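Local coordinates for protein aminotransferase (Bacillus subtilis, PDB 6L1O) that transfers amino groups with the help of pyridoxal phosphate, as part of the pathway that makes the dipeptide antibiotic bacilysin, at residues L203-A208 against G231-S236; F207-F212 against F237-N242. All blocks are in the same frame, centred on the assembly; numbering follows the deposited sequence.

Contact 1: L203-A208 against G231-S236; sequences LIHDFA and GAELYS. With PLP (pyridoxal-5'-phosphate), chain E.
His205 and Glu233 lie side by side on neighbouring parallel strands, on one face of the aminotransferase core sheet; the strands are joined as a beta-alpha-beta unit through helix 227-230. His205 ND1 donates to Glu233 OE1 (2.7 Å), nearly in the imidazole plane and onto the anti lone pair, while ring and carboxylate are turned 51° apart. The same carboxylate reaches over one face of Phe207, OE1 lying toward the ring rim, with the two planes only 20° apart; CG of Phe207 anti to the backbone N (chi1 -154°) brings the ring there. Main-chain bonds keep the strands in register, among them Leu234 N to His205 O (2.8 Å) and, past the strand end, Phe207 N to Leu234 O (2.8 Å). Further out, Tyr83 and Ser220 bind Glu233 OE2, Phe221 N adds to OE1, and Tyr175 N holds His205 NE2. On the other face of the sheet Ile204 CD1 packs on Ala232 CB (4.0 Å), and Asp206, held by Tyr131, places OD2 2.5 Å from PLP N1. At the strand's C-terminal end Ser236, the N-cap of helix 237-240, gives its OG proton to phosphate oxygen O2P of PLP at 2.6 Å.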
# COMPACT_ATOMS: atom_id res chain seq x y z
N LEU B 203 -6.07 -13.16 17.18
CA LEU B 203 -4.65 -13.10 17.58
C LEU B 203 -3.73 -12.87 16.37
O LEU B 203 -3.70 -13.68 15.49
CB LEU B 203 -4.29 -14.40 18.28
CG LEU B 203 -3.12 -14.40 19.27
CD1 LEU B 203 -3.03 -15.74 19.99
CD2 LEU B 203 -1.79 -14.07 18.57
N ILE B 204 -2.98 -11.77 16.36
CA ILE B 204 -2.04 -11.50 15.31
C ILE B 204 -0.65 -11.62 15.89
O ILE B 204 -0.28 -10.85 16.79
CB ILE B 204 -2.22 -10.11 14.64
CG1 ILE B 204 -3.61 -9.98 13.95
CG2 ILE B 204 -1.12 -9.79 13.62
CD1 ILE B 204 -3.96 -11.12 13.00
N HIS B 205 0.13 -12.58 15.37
CA HIS B 205 1.50 -12.67 15.86
C HIS B 205 2.45 -12.02 14.87
O HIS B 205 2.42 -12.38 13.67
CB HIS B 205 1.90 -14.11 16.08
CG HIS B 205 3.30 -14.26 16.56
ND1 HIS B 205 4.26 -14.94 15.86
CD2 HIS B 205 3.92 -13.74 17.64
CE1 HIS B 205 5.40 -14.86 16.49
NE2 HIS B 205 5.22 -14.14 17.58
N ASP B 206 3.27 -11.11 15.35
CA ASP B 206 4.18 -10.35 14.52
C ASP B 206 5.52 -11.15 14.54
O ASP B 206 6.24 -11.16 15.56
CB ASP B 206 4.32 -8.93 15.07
CG ASP B 206 5.18 -8.02 14.21
OD1 ASP B 206 5.83 -8.49 13.25
OD2 ASP B 206 5.22 -6.79 14.49
N PHE B 207 5.85 -11.77 13.42
CA PHE B 207 6.98 -12.66 13.33
C PHE B 207 8.13 -12.02 12.50
O PHE B 207 8.88 -12.70 11.85
CB PHE B 207 6.52 -14.02 12.76
CG PHE B 207 7.34 -15.21 13.15
CD1 PHE B 207 8.00 -15.29 14.36
CD2 PHE B 207 7.38 -16.34 12.31
CE1 PHE B 207 8.69 -16.41 14.73
CE2 PHE B 207 8.07 -17.50 12.69
CZ PHE B 207 8.72 -17.54 13.91
N ALA B 208 8.29 -10.70 12.64
CA ALA B 208 9.29 -9.95 11.90
C ALA B 208 10.72 -10.43 12.13
O ALA B 208 11.54 -10.34 11.22
CB ALA B 208 9.20 -8.49 12.23
N GLY B 231 -6.18 -17.08 14.82
CA GLY B 231 -5.33 -15.98 14.39
C GLY B 231 -4.53 -16.17 13.13
O GLY B 231 -4.84 -16.97 12.30
N ALA B 232 -3.51 -15.34 13.01
CA ALA B 232 -2.68 -15.31 11.81
C ALA B 232 -1.32 -14.79 12.22
O ALA B 232 -1.20 -14.15 13.28
CB ALA B 232 -3.28 -14.41 10.76
N GLU B 233 -0.33 -15.07 11.39
CA GLU B 233 1.04 -14.63 11.67
C GLU B 233 1.49 -13.73 10.51
O GLU B 233 1.25 -14.05 9.36
CB GLU B 233 1.94 -15.83 11.82
CG GLU B 233 3.40 -15.53 12.06
CD GLU B 233 4.11 -16.76 12.63
OE1 GLU B 233 4.28 -16.83 13.89
OE2 GLU B 233 4.44 -17.63 11.82
N LEU B 234 2.09 -12.59 10.87
CA LEU B 234 2.61 -11.65 9.95
C LEU B 234 4.12 -11.88 9.80
O LEU B 234 4.86 -11.78 10.78
CB LEU B 234 2.34 -10.22 10.42
CG LEU B 234 2.77 -9.06 9.50
CD1 LEU B 234 2.00 -9.03 8.21
CD2 LEU B 234 2.64 -7.74 10.18
N TYR B 235 4.54 -12.15 8.58
CA TYR B 235 5.93 -12.42 8.22
C TYR B 235 6.42 -11.32 7.27
O TYR B 235 5.78 -11.08 6.25
CB TYR B 235 6.08 -13.80 7.55
CG TYR B 235 7.54 -14.25 7.48
CD1 TYR B 235 8.12 -15.02 8.51
CD2 TYR B 235 8.40 -13.74 6.52
CE1 TYR B 235 9.46 -15.38 8.48
CE2 TYR B 235 9.74 -14.08 6.50
CZ TYR B 235 10.28 -14.91 7.50
OH TYR B 235 11.64 -15.21 7.47
N SER B 236 7.53 -10.68 7.61
CA SER B 236 8.15 -9.64 6.75
C SER B 236 9.44 -10.10 6.04
O SER B 236 10.25 -10.85 6.59
CB SER B 236 8.45 -8.40 7.59
OG SER B 236 9.06 -7.39 6.79
N1 PLP E . 7.16 -5.67 13.37
C2 PLP E . 8.17 -5.27 14.16
C2A PLP E . 8.08 -5.37 15.65
C3 PLP E . 9.33 -4.63 13.58
O3 PLP E . 10.36 -4.17 14.30
C4 PLP E . 9.37 -4.58 12.16
C4A PLP E . 10.39 -3.60 11.64
C5 PLP E . 8.24 -5.05 11.37
C6 PLP E . 7.17 -5.62 12.04
C5A PLP E . 8.26 -5.08 9.87
O4P PLP E . 8.31 -3.88 9.24
P PLP E . 8.09 -3.81 7.62
O1P PLP E . 7.00 -2.81 7.44
O2P PLP E . 7.81 -5.18 7.04
O3P PLP E . 9.41 -3.31 7.10
O HOH W 1 6.31 -8.81 10.71
O HOH W 2 9.40 -11.92 9.31
O HOH W 3 11.86 -9.93 8.46

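Contact 2: F207-F212 against F237-N242. With PLP (pyridoxal-5'-phosphate), chain E.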
# COMPACT_ATOMS: atom_id res chain seq x y z
N PHE B 207 5.85 -11.77 13.42
CA PHE B 207 6.98 -12.66 13.33
C PHE B 207 8.13 -12.02 12.50
O PHE B 207 8.88 -12.70 11.85
CB PHE B 207 6.52 -14.02 12.76
CG PHE B 207 7.34 -15.21 13.15
CD1 PHE B 207 8.00 -15.29 14.36
CD2 PHE B 207 7.38 -16.34 12.31
CE1 PHE B 207 8.69 -16.41 14.73
CE2 PHE B 207 8.07 -17.50 12.69
CZ PHE B 207 8.72 -17.54 13.91
N ALA B 208 8.29 -10.70 12.64
CA ALA B 208 9.29 -9.95 11.90
C ALA B 208 10.72 -10.43 12.13
O ALA B 208 11.54 -10.34 11.22
CB ALA B 208 9.20 -8.49 12.23
N TYR B 209 11.00 -10.98 13.33
CA TYR B 209 12.35 -11.41 13.68
C TYR B 209 12.43 -12.92 13.77
O TYR B 209 13.36 -13.51 14.41
CB TYR B 209 12.83 -10.70 14.99
CG TYR B 209 12.83 -9.22 14.86
CD1 TYR B 209 13.94 -8.53 14.27
CD2 TYR B 209 11.73 -8.45 15.22
CE1 TYR B 209 13.91 -7.18 14.10
CE2 TYR B 209 11.71 -7.09 15.05
CZ TYR B 209 12.80 -6.46 14.48
OH TYR B 209 12.81 -5.14 14.26
N GLY B 210 11.51 -13.59 13.09
CA GLY B 210 11.41 -15.03 13.07
C GLY B 210 12.60 -15.80 12.59
O GLY B 210 12.65 -17.01 12.78
N ALA B 211 13.55 -15.13 11.94
CA ALA B 211 14.80 -15.77 11.51
C ALA B 211 15.85 -15.69 12.64
O ALA B 211 16.86 -16.36 12.61
CB ALA B 211 15.33 -15.13 10.26
N PHE B 212 15.64 -14.88 13.65
CA PHE B 212 16.74 -14.52 14.54
C PHE B 212 16.52 -14.88 15.99
O PHE B 212 16.27 -14.02 16.79
CB PHE B 212 17.04 -13.03 14.41
CG PHE B 212 17.31 -12.61 13.00
CD1 PHE B 212 18.51 -13.00 12.38
CD2 PHE B 212 16.40 -11.87 12.26
CE1 PHE B 212 18.81 -12.62 11.09
CE2 PHE B 212 16.70 -11.48 10.96
CZ PHE B 212 17.89 -11.88 10.36
N PHE B 237 9.68 -9.58 4.84
CA PHE B 237 10.92 -9.82 4.16
C PHE B 237 12.03 -8.90 4.70
O PHE B 237 13.18 -9.15 4.44
CB PHE B 237 10.74 -9.65 2.63
CG PHE B 237 10.03 -10.81 1.98
CD1 PHE B 237 10.70 -11.84 1.38
CD2 PHE B 237 8.64 -10.85 2.01
CE1 PHE B 237 10.01 -12.95 0.84
CE2 PHE B 237 7.94 -11.90 1.45
CZ PHE B 237 8.62 -12.98 0.90
N SER B 238 11.66 -7.87 5.47
CA SER B 238 12.54 -6.76 5.76
C SER B 238 13.77 -7.15 6.52
O SER B 238 14.88 -6.88 6.08
CB SER B 238 11.79 -5.62 6.49
OG SER B 238 10.74 -5.11 5.67
N LYS B 239 13.57 -7.89 7.62
CA LYS B 239 14.69 -8.25 8.48
C LYS B 239 15.36 -9.53 8.03
O LYS B 239 16.55 -9.65 8.07
CB LYS B 239 14.23 -8.36 9.93
CG LYS B 239 13.51 -7.12 10.48
CD LYS B 239 14.18 -5.82 10.02
CE LYS B 239 13.53 -4.60 10.56
NZ LYS B 239 12.13 -4.81 10.94
N THR B 240 14.58 -10.53 7.64
CA THR B 240 15.13 -11.82 7.30
C THR B 240 16.09 -11.75 6.14
O THR B 240 17.13 -12.38 6.15
CB THR B 240 14.00 -12.83 6.96
OG1 THR B 240 13.18 -13.01 8.12
CG2 THR B 240 14.60 -14.17 6.57
N PHE B 241 15.77 -10.93 5.17
CA PHE B 241 16.49 -10.93 3.90
C PHE B 241 17.16 -9.64 3.56
O PHE B 241 17.60 -9.43 2.41
CB PHE B 241 15.51 -11.32 2.78
CG PHE B 241 14.95 -12.69 2.93
CD1 PHE B 241 15.74 -13.81 2.75
CD2 PHE B 241 13.59 -12.87 3.24
CE1 PHE B 241 15.21 -15.09 2.90
CE2 PHE B 241 13.05 -14.14 3.32
CZ PHE B 241 13.88 -15.24 3.16
N ASN B 242 17.28 -8.73 4.54
CA ASN B 242 17.77 -7.37 4.26
C ASN B 242 16.98 -6.76 3.07
O ASN B 242 17.56 -6.25 2.06
CB ASN B 242 19.27 -7.41 3.92
CG ASN B 242 20.14 -7.90 5.02
OD1 ASN B 242 19.82 -7.77 6.17
ND2 ASN B 242 21.28 -8.50 4.65
N1 PLP E . 7.16 -5.67 13.37
C2 PLP E . 8.17 -5.27 14.16
C2A PLP E . 8.08 -5.37 15.65
C3 PLP E . 9.33 -4.63 13.58
O3 PLP E . 10.36 -4.17 14.30
C4 PLP E . 9.37 -4.58 12.16
C4A PLP E . 10.39 -3.60 11.64
C5 PLP E . 8.24 -5.05 11.37
C6 PLP E . 7.17 -5.62 12.04
C5A PLP E . 8.26 -5.08 9.87
O4P PLP E . 8.31 -3.88 9.24
P PLP E . 8.09 -3.81 7.62
O1P PLP E . 7.00 -2.81 7.44
O2P PLP E . 7.81 -5.18 7.04
O3P PLP E . 9.41 -3.31 7.10
O HOH W 3 11.86 -9.93 8.46
O HOH W 4 13.38 -12.55 10.67
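Lys239 and Tyr209 meet beside the cofactor. In apolar contact, Lys239 CG lies 3.6 Å from Tyr209 CE1, the two side chains crossing at a slant. The lysine chain, bent at chi2 and chi4, then carries its amine to PLP: NZ sits 2.2 Å from C4A, too close for a non-bonded pair, so what this approach represents is left open, although an active-site lysine that forms an aldimine is usual in this family. Among the polar contacts, Lys239 NZ gives only a weak bond to Tyr209 OH (3.4 Å). That hydroxyl is hydrogen-bonded to PLP O3 (2.6 Å) and also to Tyr325, and O3 comes to the edge of the tyrosine ring. Ser238 OG donates to phosphate oxygen O3P (2.7 Å). Water bridges the loop to the helix: water 3 links Ala208 O with Thr240 N, main chain to main chain, while water 4 donates to Ala208 O (2.9 Å), accepts from Ala211 N and is hydrogen-bonded to the Thr240 hydroxyl (OG1, 2.6 Å), also held by Tyr235. Two successive type I turns, Phe207 to Gly210 and Tyr209 to Phe212, point Ala208 O and Ala211 N at water 4. At the aromatic end, the edge of Phe212 meets the Lys239 carbonyl oxygen, CE2 to O 3.4 Å, while Ala211 CB covers one face of the same ring over its centre. The site is enclosed by Thr291 and Leu294 of helix 289-313, against Ala211, Phe212 and Thr240; helix 274-285 packs on Phe237 and Phe241, strand 325-329 brings Tyr325, and Tyr66 of the second subunit packs on Ser238 and Lys239.

Both contacts are buried, and they follow one another along the same two chain segments: the strands of contact 1 run out into the loop and short helix of contact 2, with Phe207 and Ala208 in both. Contact 1 is regular sheet, joined by direct main-chain bonds and a buried histidine-carboxylate pair; contact 2 has no strand pairing and relies on bridging water, a weak amine bond and aromatic edges. They take different parts of PLP: the 203-208 segment approaches the pyridine nitrogen, Tyr209 and Lys239 the O3 and C4A side, and Ser236 and Ser238 the phosphate. Tyr235 OH and Thr240 OG1, 2.8 Å apart, join the two contacts.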